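Local coordinates for protein hemolysin BL lytic component L1 (PDB 7NMQ) that probably acts as one component of the multi-part, alpha-helical pore-forming toxin haemolysin BL, which lyses host cells, at residues A[120-128]-A[308-318]; A[128-139]-A[297-308]. One frame throughout, in Å; residues are numbered along the deposited sequence. Where two conformers were deposited one is given.

How the interactions relate
Interactions 1 and 2 are consecutive lengths of one antiparallel pairing, helix 107-154 against helix 275-325, with centres about 15 Å apart; V128 and Q308 belong to both. Interaction 1 (120-128 with 308-318) is the more buried and lies farther from the chain's centre. It is built round two aromatic rings, and its polar bonds join a serine hydroxyl to an asparagine and, less surely, a glutamine amide to the same serine's backbone carbonyl. Interaction 2 (128-139 with 297-308) is only partly buried: valine, leucine and isoleucine interlock along its middle, and its far end carries a lysine-aspartate salt bridge. The segment axes come closer in interaction 1, 8.8 Å against 9.6 Å.

Interaction 1: A[120-128]-A[308-318]; sequences TINTNSKEV and QKQWNTMGANY
The indole of W311 carries N124 on one face and the phenol ring of Y318 carries I121 on one of its own. N124 CB stands 3.6 Å above the indole plane, over its centre, in a CH-pi contact, and ND2 reaches on over the six-membered ring, 3.4 Å from W311 CH2, with the amide plane turned 59° from the ring. I121 CG2 and V128 CG2 approach the indole obliquely. This is antiparallel knobs-into-holes packing between two long helices of the toxin's alpha-helical bundle: W311 sits among I121, N124, S125 and V128, while I121 fits among W311, M314, G315 and Y318. I121 divides its branches. CG2, anti to the backbone N, presses on the opposite backbone, 3.2 Å from W311 O and close to G315 N, where the glycine has no side chain to intervene; CG1 carries CD1 off to the side, over the Y318 face in a CH-pi contact 3.9 Å from the ring centroid and, in the modelled conformer, against M314 CG. Beyond that ring, Y318 OH bonds to L5 O. W347 of helix 330-357 also touches W311, M314 and Y318, and I84 of helix 45-103 touches W311.

Polar groups line the other margin. Q308 NE2 donates to S125 O, although the placing of that amide is less sure. N312 OD1 takes two donors: a water that also donates to N122 OD1, and S125 OG at 2.6 Å, which meets the carbonyl at 129° and 26° from its plane.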
loop_
_atom_site.group_PDB
_atom_site.type_symbol
_atom_site.label_atom_id
_atom_site.label_comp_id
_atom_site.label_asym_id
_atom_site.label_seq_id
_atom_site.Cartn_x
_atom_site.Cartn_y
_atom_site.Cartn_z
ATOM N N THR A 120 16.605 17.637 10.626
ATOM C CA THR A 120 15.557 16.594 10.674
ATOM C C THR A 120 15.017 16.320 9.280
ATOM O O THR A 120 14.873 15.137 8.904
ATOM C CB THR A 120 14.405 17.015 11.574
ATOM O OG1 THR A 120 15.031 17.260 12.845
ATOM C CG2 THR A 120 13.318 15.962 11.656
ATOM N N ILE A 121 14.742 17.380 8.512
ATOM C CA ILE A 121 14.225 17.198 7.138
ATOM C C ILE A 121 15.221 16.351 6.356
ATOM O O ILE A 121 14.810 15.411 5.606
ATOM C CB ILE A 121 13.958 18.558 6.482
ATOM C CG1 ILE A 121 12.783 19.256 7.134
ATOM C CG2 ILE A 121 13.801 18.377 4.974
ATOM C CD1 ILE A 121 12.724 20.764 6.872
ATOM N N ASN A 122 16.494 16.693 6.445
ATOM C CA ASN A 122 17.501 15.978 5.627
ATOM C C ASN A 122 17.604 14.525 6.095
ATOM O O ASN A 122 17.726 13.626 5.262
ATOM C CB ASN A 122 18.860 16.640 5.718
ATOM C CG ASN A 122 18.874 17.957 4.980
ATOM O OD1 ASN A 122 18.034 18.230 4.119
ATOM N ND2 ASN A 122 19.855 18.770 5.296
ATOM N N THR A 123 17.540 14.277 7.387
ATOM C CA THR A 123 17.551 12.910 7.956
ATOM C C THR A 123 16.363 12.133 7.390
ATOM O O THR A 123 16.542 10.979 6.970
ATOM C CB THR A 123 17.488 12.898 9.477
ATOM O OG1 THR A 123 18.669 13.511 9.963
ATOM C CG2 THR A 123 17.366 11.521 10.095
ATOM N N ASN A 124 15.178 12.738 7.385
ATOM C CA ASN A 124 13.946 12.088 6.913
ATOM C C ASN A 124 14.088 11.770 5.438
ATOM O O ASN A 124 13.655 10.683 5.033
ATOM C CB ASN A 124 12.723 12.913 7.236
ATOM C CG ASN A 124 12.484 12.965 8.727
ATOM O OD1 ASN A 124 13.038 12.181 9.503
ATOM N ND2 ASN A 124 11.629 13.872 9.115
ATOM N N SER A 125 14.658 12.677 4.651
ATOM C CA SER A 125 14.844 12.421 3.210
ATOM C C SER A 125 15.786 11.229 3.036
ATOM O O SER A 125 15.490 10.323 2.216
ATOM C CB SER A 125 15.389 13.630 2.524
ATOM O OG SER A 125 15.710 13.281 1.195
ATOM N N LYS A 126 16.884 11.210 3.778
ATOM C CA LYS A 126 17.900 10.135 3.644
ATOM C C LYS A 126 17.261 8.786 4.018
ATOM O O LYS A 126 17.554 7.745 3.362
ATOM C CB LYS A 126 19.131 10.411 4.506
ATOM C CG LYS A 126 20.317 9.496 4.266
ATOM C CD LYS A 126 21.468 9.763 5.238
ATOM C CE LYS A 126 22.539 8.697 5.161
ATOM N NZ LYS A 126 23.345 8.832 3.923
ATOM N N GLU A 127 16.435 8.763 5.060
ATOM C CA GLU A 127 15.799 7.520 5.539
ATOM C C GLU A 127 14.868 6.985 4.455
ATOM O O GLU A 127 14.826 5.745 4.276
ATOM C CB GLU A 127 15.038 7.695 6.838
ATOM C CG GLU A 127 15.952 7.842 8.049
ATOM C CD GLU A 127 15.288 7.580 9.398
ATOM O OE1 GLU A 127 14.151 6.951 9.461
ATOM O OE2 GLU A 127 15.916 7.960 10.401
ATOM N N VAL A 128 14.163 7.844 3.726
ATOM C CA VAL A 128 13.258 7.337 2.664
ATOM C C VAL A 128 14.104 6.615 1.625
ATOM O O VAL A 128 13.655 5.585 1.115
ATOM C CB VAL A 128 12.388 8.407 1.979
ATOM C CG1 VAL A 128 11.551 7.810 0.860
ATOM C CG2 VAL A 128 11.487 9.071 2.966
ATOM N N GLN A 308 9.961 11.465 -0.650
ATOM C CA GLN A 308 11.361 11.942 -0.655
ATOM C C GLN A 308 11.456 13.312 -1.354
ATOM O O GLN A 308 12.120 14.217 -0.799
ATOM C CB GLN A 308 12.251 10.925 -1.348
ATOM C CG GLN A 308 13.657 11.482 -1.446
ATOM C CD GLN A 308 14.606 10.394 -1.779
ATOM O OE1 GLN A 308 14.545 9.836 -2.861
ATOM N NE2 GLN A 308 15.452 10.073 -0.810
ATOM N N LYS A 309 10.834 13.477 -2.503
ATOM C CA LYS A 309 10.804 14.750 -3.249
ATOM C C LYS A 309 10.227 15.851 -2.352
ATOM O O LYS A 309 10.792 16.970 -2.358
ATOM C CB LYS A 309 9.993 14.612 -4.534
ATOM C CG LYS A 309 9.816 15.884 -5.351
ATOM C CD LYS A 309 9.266 15.635 -6.751
ATOM C CE LYS A 309 7.961 14.879 -6.745
ATOM N NZ LYS A 309 6.978 15.523 -5.846
ATOM N N GLN A 310 9.176 15.564 -1.590
ATOM C CA GLN A 310 8.524 16.587 -0.738
ATOM C C GLN A 310 9.486 16.985 0.375
ATOM O O GLN A 310 9.582 18.213 0.660
ATOM C CB GLN A 310 7.217 16.153 -0.123
ATOM C CG GLN A 310 6.200 15.731 -1.158
ATOM C CD GLN A 310 5.870 16.749 -2.215
ATOM O OE1 GLN A 310 5.868 17.971 -2.001
ATOM N NE2 GLN A 310 5.506 16.230 -3.376
ATOM N N TRP A 311 10.205 16.035 0.969
ATOM C CA TRP A 311 11.193 16.432 2.013
ATOM C C TRP A 311 12.298 17.281 1.385
ATOM O O TRP A 311 12.734 18.252 2.011
ATOM C CB TRP A 311 11.794 15.205 2.702
ATOM C CG TRP A 311 10.942 14.520 3.714
ATOM C CD1 TRP A 311 10.570 13.214 3.641
ATOM C CD2 TRP A 311 10.377 15.051 4.921
ATOM N NE1 TRP A 311 9.838 12.886 4.747
ATOM C CE2 TRP A 311 9.720 13.991 5.569
ATOM C CE3 TRP A 311 10.398 16.288 5.561
ATOM C CZ2 TRP A 311 9.047 14.155 6.771
ATOM C CZ3 TRP A 311 9.767 16.439 6.772
ATOM C CH2 TRP A 311 9.100 15.381 7.384
ATOM N N ASN A 312 12.768 16.904 0.218
ATOM C CA ASN A 312 13.835 17.683 -0.447
ATOM C C ASN A 312 13.361 19.109 -0.765
ATOM O O ASN A 312 14.120 20.053 -0.531
ATOM C CB ASN A 312 14.335 16.964 -1.680
ATOM C CG ASN A 312 15.072 15.697 -1.313
ATOM O OD1 ASN A 312 15.527 15.519 -0.188
ATOM N ND2 ASN A 312 15.234 14.841 -2.291
ATOM N N THR A 313 12.150 19.271 -1.262
ATOM C CA THR A 313 11.575 20.599 -1.563
ATOM C C THR A 313 11.474 21.397 -0.270
ATOM O O THR A 313 11.834 22.618 -0.256
ATOM C CB THR A 313 10.233 20.483 -2.268
ATOM O OG1 THR A 313 10.510 19.795 -3.500
ATOM C CG2 THR A 313 9.614 21.828 -2.541
ATOM N N MET A 314 11.029 20.753 0.792
ATOM C CA MET A 314 10.853 21.436 2.083
ATOM C C MET A 314 12.237 21.875 2.587
ATOM O O MET A 314 12.347 22.982 3.122
ATOM C CB MET A 314 10.172 20.487 3.067
ATOM C CG MET A 314 9.777 21.125 4.350
ATOM S SD MET A 314 9.161 19.870 5.448
ATOM C CE MET A 314 7.715 19.342 4.516
ATOM N N GLY A 315 13.261 21.027 2.492
ATOM C CA GLY A 315 14.630 21.390 2.905
ATOM C C GLY A 315 15.090 22.610 2.128
ATOM O O GLY A 315 15.672 23.513 2.739
ATOM N N ALA A 316 14.811 22.688 0.833
ATOM C CA ALA A 316 15.168 23.882 0.019
ATOM C C ALA A 316 14.434 25.130 0.506
ATOM O O ALA A 316 15.045 26.197 0.595
ATOM C CB ALA A 316 14.873 23.659 -1.427
ATOM N N ASN A 317 13.174 25.001 0.846
ATOM C CA ASN A 317 12.355 26.143 1.302
ATOM C C ASN A 317 12.895 26.651 2.650
ATOM O O ASN A 317 13.049 27.855 2.857
ATOM C CB ASN A 317 10.890 25.736 1.394
ATOM C CG ASN A 317 10.234 25.558 0.044
ATOM O OD1 ASN A 317 10.667 26.125 -0.948
ATOM N ND2 ASN A 317 9.142 24.829 -0.003
ATOM N N TYR A 318 13.206 25.762 3.585
ATOM C CA TYR A 318 13.753 26.181 4.891
ATOM C C TYR A 318 15.152 26.742 4.703
ATOM O O TYR A 318 15.523 27.671 5.441
ATOM C CB TYR A 318 13.812 24.991 5.854
ATOM C CG TYR A 318 12.527 24.646 6.563
ATOM C CD1 TYR A 318 11.416 24.171 5.884
ATOM C CD2 TYR A 318 12.423 24.809 7.920
ATOM C CE1 TYR A 318 10.236 23.823 6.536
ATOM C CE2 TYR A 318 11.240 24.534 8.582
ATOM C CZ TYR A 318 10.151 24.015 7.896
ATOM O OH TYR A 318 8.997 23.770 8.599
HETATM O O HOH W 1 17.433 16.500 1.639
#

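Interaction 2: A[128-139]-A[297-308]; sequences VTDVIKMLQDFK and VDQAILSLTNIQ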
loop_
_atom_site.group_PDB
_atom_site.type_symbol
_atom_site.label_atom_id
_atom_site.label_comp_id
_atom_site.label_asym_id
_atom_site.label_seq_id
_atom_site.Cartn_x
_atom_site.Cartn_y
_atom_site.Cartn_z
ATOM N N VAL A 128 14.163 7.844 3.726
ATOM C CA VAL A 128 13.258 7.337 2.664
ATOM C C VAL A 128 14.104 6.615 1.625
ATOM O O VAL A 128 13.655 5.585 1.115
ATOM C CB VAL A 128 12.388 8.407 1.979
ATOM C CG1 VAL A 128 11.551 7.810 0.860
ATOM C CG2 VAL A 128 11.487 9.071 2.966
ATOM N N THR A 129 15.251 7.144 1.229
ATOM C CA THR A 129 16.151 6.493 0.253
ATOM C C THR A 129 16.426 5.054 0.690
ATOM O O THR A 129 16.380 4.135 -0.169
ATOM C CB THR A 129 17.467 7.249 0.100
ATOM O OG1 THR A 129 17.064 8.463 -0.526
ATOM C CG2 THR A 129 18.487 6.483 -0.710
ATOM N N ASP A 130 16.677 4.845 1.976
ATOM C CA ASP A 130 16.978 3.485 2.505
ATOM C C ASP A 130 15.751 2.574 2.379
ATOM O O ASP A 130 15.888 1.382 2.069
ATOM C CB ASP A 130 17.446 3.543 3.956
ATOM C CG ASP A 130 18.778 4.270 4.102
ATOM O OD1 ASP A 130 19.489 4.445 3.055
ATOM O OD2 ASP A 130 19.095 4.655 5.234
ATOM N N VAL A 131 14.586 3.116 2.637
ATOM C CA VAL A 131 13.342 2.331 2.566
ATOM C C VAL A 131 13.105 1.984 1.107
ATOM O O VAL A 131 12.749 0.837 0.804
ATOM C CB VAL A 131 12.156 3.073 3.172
ATOM C CG1 VAL A 131 10.862 2.310 2.960
ATOM C CG2 VAL A 131 12.383 3.354 4.639
ATOM N N ILE A 132 13.282 2.916 0.206
ATOM C CA ILE A 132 13.132 2.610 -1.227
ATOM C C ILE A 132 14.115 1.498 -1.616
ATOM O O ILE A 132 13.686 0.629 -2.416
ATOM C CB ILE A 132 13.260 3.881 -2.066
ATOM C CG1 ILE A 132 12.135 4.884 -1.749
ATOM C CG2 ILE A 132 13.384 3.508 -3.537
ATOM C CD1 ILE A 132 12.338 6.243 -2.350
ATOM N N LYS A 133 15.358 1.504 -1.135
ATOM C CA LYS A 133 16.321 0.440 -1.542
ATOM C C LYS A 133 15.793 -0.911 -1.038
ATOM O O LYS A 133 15.864 -1.917 -1.817
ATOM C CB LYS A 133 17.739 0.741 -1.028
ATOM C CG LYS A 133 18.804 -0.326 -1.304
ATOM C CD LYS A 133 18.742 -1.047 -2.653
ATOM C CE LYS A 133 19.939 -1.929 -2.970
ATOM N NZ LYS A 133 20.386 -2.747 -1.812
ATOM N N MET A 134 15.356 -0.973 0.223
ATOM C CA MET A 134 14.766 -2.203 0.809
ATOM C C MET A 134 13.591 -2.666 -0.053
ATOM O O MET A 134 13.508 -3.881 -0.383
ATOM C CB MET A 134 14.391 -1.952 2.271
ATOM C CG MET A 134 13.721 -3.060 2.995
ATOM S SD MET A 134 11.981 -3.345 2.546
ATOM C CE MET A 134 11.286 -1.814 3.132
ATOM N N LEU A 135 12.736 -1.746 -0.497
ATOM C CA LEU A 135 11.576 -2.150 -1.324
ATOM C C LEU A 135 12.002 -2.622 -2.702
ATOM O O LEU A 135 11.332 -3.540 -3.238
ATOM C CB LEU A 135 10.555 -1.038 -1.440
ATOM C CG LEU A 135 9.816 -0.729 -0.163
ATOM C CD1 LEU A 135 8.939 0.487 -0.385
ATOM C CD2 LEU A 135 8.991 -1.916 0.316
ATOM N N GLN A 136 13.026 -2.025 -3.283
ATOM C CA GLN A 136 13.503 -2.441 -4.613
ATOM C C GLN A 136 14.032 -3.865 -4.498
ATOM O O GLN A 136 13.676 -4.668 -5.387
ATOM C CB GLN A 136 14.547 -1.468 -5.159
ATOM C CG GLN A 136 14.820 -1.757 -6.629
ATOM C CD GLN A 136 13.526 -1.755 -7.414
ATOM O OE1 GLN A 136 13.101 -2.760 -7.994
ATOM N NE2 GLN A 136 12.891 -0.598 -7.448
ATOM N N ASP A 137 14.790 -4.172 -3.443
ATOM C CA ASP A 137 15.327 -5.532 -3.206
ATOM C C ASP A 137 14.131 -6.508 -3.105
ATOM O O ASP A 137 14.142 -7.599 -3.706
ATOM C CB ASP A 137 16.213 -5.617 -1.967
ATOM C CG ASP A 137 17.540 -4.872 -2.050
ATOM O OD1 ASP A 137 18.005 -4.592 -3.180
ATOM O OD2 ASP A 137 18.118 -4.616 -0.984
ATOM N N PHE A 138 13.112 -6.120 -2.359
ATOM C CA PHE A 138 11.947 -6.975 -2.121
ATOM C C PHE A 138 11.185 -7.145 -3.421
ATOM O O PHE A 138 10.736 -8.253 -3.754
ATOM C CB PHE A 138 11.082 -6.344 -1.056
ATOM C CG PHE A 138 9.887 -7.168 -0.667
ATOM C CD1 PHE A 138 9.985 -8.539 -0.450
ATOM C CD2 PHE A 138 8.679 -6.551 -0.464
ATOM C CE1 PHE A 138 8.855 -9.276 -0.101
ATOM C CE2 PHE A 138 7.567 -7.266 -0.051
ATOM C CZ PHE A 138 7.679 -8.625 0.159
ATOM N N LYS A 139 11.061 -6.096 -4.226
ATOM C CA LYS A 139 10.389 -6.177 -5.536
ATOM C C LYS A 139 11.114 -7.215 -6.388
ATOM O O LYS A 139 10.449 -8.017 -7.079
ATOM C CB LYS A 139 10.344 -4.800 -6.197
ATOM C CG LYS A 139 9.235 -4.628 -7.190
ATOM C CD LYS A 139 9.452 -5.244 -8.504
ATOM C CE LYS A 139 10.743 -4.851 -9.161
ATOM N NZ LYS A 139 10.764 -3.401 -9.443
ATOM N N VAL A 297 4.085 -3.165 -4.926
ATOM C CA VAL A 297 5.355 -2.650 -4.356
ATOM C C VAL A 297 5.914 -1.592 -5.310
ATOM O O VAL A 297 6.471 -0.592 -4.812
ATOM C CB VAL A 297 6.371 -3.774 -4.084
ATOM C CG1 VAL A 297 7.765 -3.223 -3.757
ATOM C CG2 VAL A 297 5.870 -4.637 -2.956
ATOM N N ASP A 298 5.848 -1.761 -6.608
ATOM C CA ASP A 298 6.303 -0.700 -7.543
ATOM C C ASP A 298 5.543 0.619 -7.268
ATOM O O ASP A 298 6.186 1.707 -7.289
ATOM C CB ASP A 298 6.177 -1.128 -8.998
ATOM C CG ASP A 298 7.275 -2.050 -9.534
ATOM O OD1 ASP A 298 8.416 -1.965 -9.052
ATOM O OD2 ASP A 298 6.972 -2.863 -10.460
ATOM N N GLN A 299 4.237 0.540 -7.043
ATOM C CA GLN A 299 3.390 1.702 -6.729
ATOM C C GLN A 299 3.870 2.309 -5.415
ATOM O O GLN A 299 3.944 3.559 -5.298
ATOM C CB GLN A 299 1.924 1.372 -6.670
ATOM C CG GLN A 299 1.369 0.961 -8.004
ATOM C CD GLN A 299 -0.096 0.719 -7.777
ATOM O OE1 GLN A 299 -0.481 -0.278 -7.200
ATOM N NE2 GLN A 299 -0.861 1.779 -7.931
ATOM N N ALA A 300 4.141 1.486 -4.416
ATOM C CA ALA A 300 4.642 1.943 -3.110
ATOM C C ALA A 300 5.973 2.684 -3.298
ATOM O O ALA A 300 6.211 3.733 -2.630
ATOM C CB ALA A 300 4.771 0.811 -2.131
ATOM N N ILE A 301 6.831 2.186 -4.158
ATOM C CA ILE A 301 8.125 2.846 -4.407
ATOM C C ILE A 301 7.828 4.216 -5.005
ATOM O O ILE A 301 8.536 5.178 -4.609
ATOM C CB ILE A 301 9.022 1.985 -5.286
ATOM C CG1 ILE A 301 9.545 0.798 -4.482
ATOM C CG2 ILE A 301 10.180 2.795 -5.846
ATOM C CD1 ILE A 301 10.056 -0.338 -5.325
ATOM N N LEU A 302 6.908 4.321 -5.946
ATOM C CA LEU A 302 6.603 5.635 -6.573
ATOM C C LEU A 302 6.121 6.603 -5.501
ATOM O O LEU A 302 6.541 7.762 -5.474
ATOM C CB LEU A 302 5.521 5.504 -7.639
ATOM C CG LEU A 302 5.951 4.917 -8.957
ATOM C CD1 LEU A 302 4.752 4.863 -9.886
ATOM C CD2 LEU A 302 7.071 5.693 -9.583
ATOM N N SER A 303 5.267 6.160 -4.589
ATOM C CA SER A 303 4.675 7.053 -3.564
ATOM C C SER A 303 5.735 7.459 -2.531
ATOM O O SER A 303 5.685 8.605 -2.015
ATOM C CB SER A 303 3.469 6.440 -2.944
ATOM O OG SER A 303 2.448 6.329 -3.910
ATOM N N LEU A 304 6.677 6.584 -2.216
ATOM C CA LEU A 304 7.771 6.961 -1.297
ATOM C C LEU A 304 8.745 7.896 -2.004
ATOM O O LEU A 304 9.317 8.751 -1.329
ATOM C CB LEU A 304 8.453 5.689 -0.820
ATOM C CG LEU A 304 7.690 4.932 0.237
ATOM C CD1 LEU A 304 8.379 3.634 0.473
ATOM C CD2 LEU A 304 7.591 5.697 1.503
ATOM N N THR A 305 8.978 7.704 -3.292
ATOM C CA THR A 305 9.818 8.632 -4.090
ATOM C C THR A 305 9.186 10.019 -4.023
ATOM O O THR A 305 9.927 11.010 -3.859
ATOM C CB THR A 305 9.995 8.102 -5.514
ATOM O OG1 THR A 305 10.709 6.864 -5.434
ATOM C CG2 THR A 305 10.768 9.050 -6.399
ATOM N N ASN A 306 7.873 10.099 -4.051
ATOM C CA ASN A 306 7.177 11.406 -3.974
ATOM C C ASN A 306 7.395 11.990 -2.575
ATOM O O ASN A 306 7.686 13.179 -2.464
ATOM C CB ASN A 306 5.697 11.287 -4.298
ATOM C CG ASN A 306 5.044 12.640 -4.400
ATOM O OD1 ASN A 306 5.563 13.546 -5.061
ATOM N ND2 ASN A 306 3.959 12.815 -3.681
ATOM N N ILE A 307 7.319 11.173 -1.530
ATOM C CA ILE A 307 7.576 11.642 -0.140
ATOM C C ILE A 307 8.999 12.180 -0.075
ATOM O O ILE A 307 9.218 13.273 0.496
ATOM C CB ILE A 307 7.322 10.552 0.913
ATOM C CG1 ILE A 307 5.817 10.257 0.976
ATOM C CG2 ILE A 307 7.892 10.896 2.282
ATOM C CD1 ILE A 307 5.421 9.132 1.903
ATOM N N GLN A 308 9.961 11.465 -0.650
ATOM C CA GLN A 308 11.361 11.942 -0.655
ATOM C C GLN A 308 11.456 13.312 -1.354
ATOM O O GLN A 308 12.120 14.217 -0.799
ATOM C CB GLN A 308 12.251 10.925 -1.348
ATOM C CG GLN A 308 13.657 11.482 -1.446
ATOM C CD GLN A 308 14.606 10.394 -1.779
ATOM O OE1 GLN A 308 14.545 9.836 -2.861
ATOM N NE2 GLN A 308 15.452 10.073 -0.810
HETATM O O HOH W 2 10.061 0.062 -9.081
#
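Knobs-into-holes packing between antiparallel helices continues here, with L304 set among V128, V131, I132 and L135, and I132 in turn among I301, L304, T305 and Q308. L304 and L135 meet methyl to methyl: their CD1 atoms are 3.3 Å apart, closer than two methyls normally pack, and L304 CD1 also touches V131 CG1. The side chains of I132 and L304 lie alongside one another, pointing opposite ways, with I132 CG1 against L304 CB. The two beta branches of I132 part: CG2, anti to the backbone N, meets I301 CG2, whereas CD1 at the end of the other branch arrives 3.5 Å from T305 OG1. L135 CB rests on I301 CG1. V128 packs its CG1 against L304 O and its CG2 crosswise on I307 CG2.

These side chains join two long helices of the bundle, 107-154 and 275-325, as in ClyA-like alpha-helical toxins; the segment axes lie 9.6 Å apart. Helix 10-33 adds M24 against V297 and A13 against I307; helix 45-103 brings Q76 to V131 and Y68 to the ring of F138.

At the far end the apolar seam gives way to charge. V297 CG1 touches L135 O and K139 CB. K139 then folds back through three successive turns (chi2 -78°, chi3 -53°, chi4 -63°), so that CG and CD pass D298 OD1 from one side of the carboxylate plane and NZ drops close to that plane. In the modelled conformer Q136 OE1 also accepts from K139 NZ, a doubtful bond because the Q136 side chain has two positions. K139 NZ bonds the syn lone pair of D298 OD1 at 2.8 Å in a salt bridge, and a water donates to the same D298 OD1 at 2.6 Å.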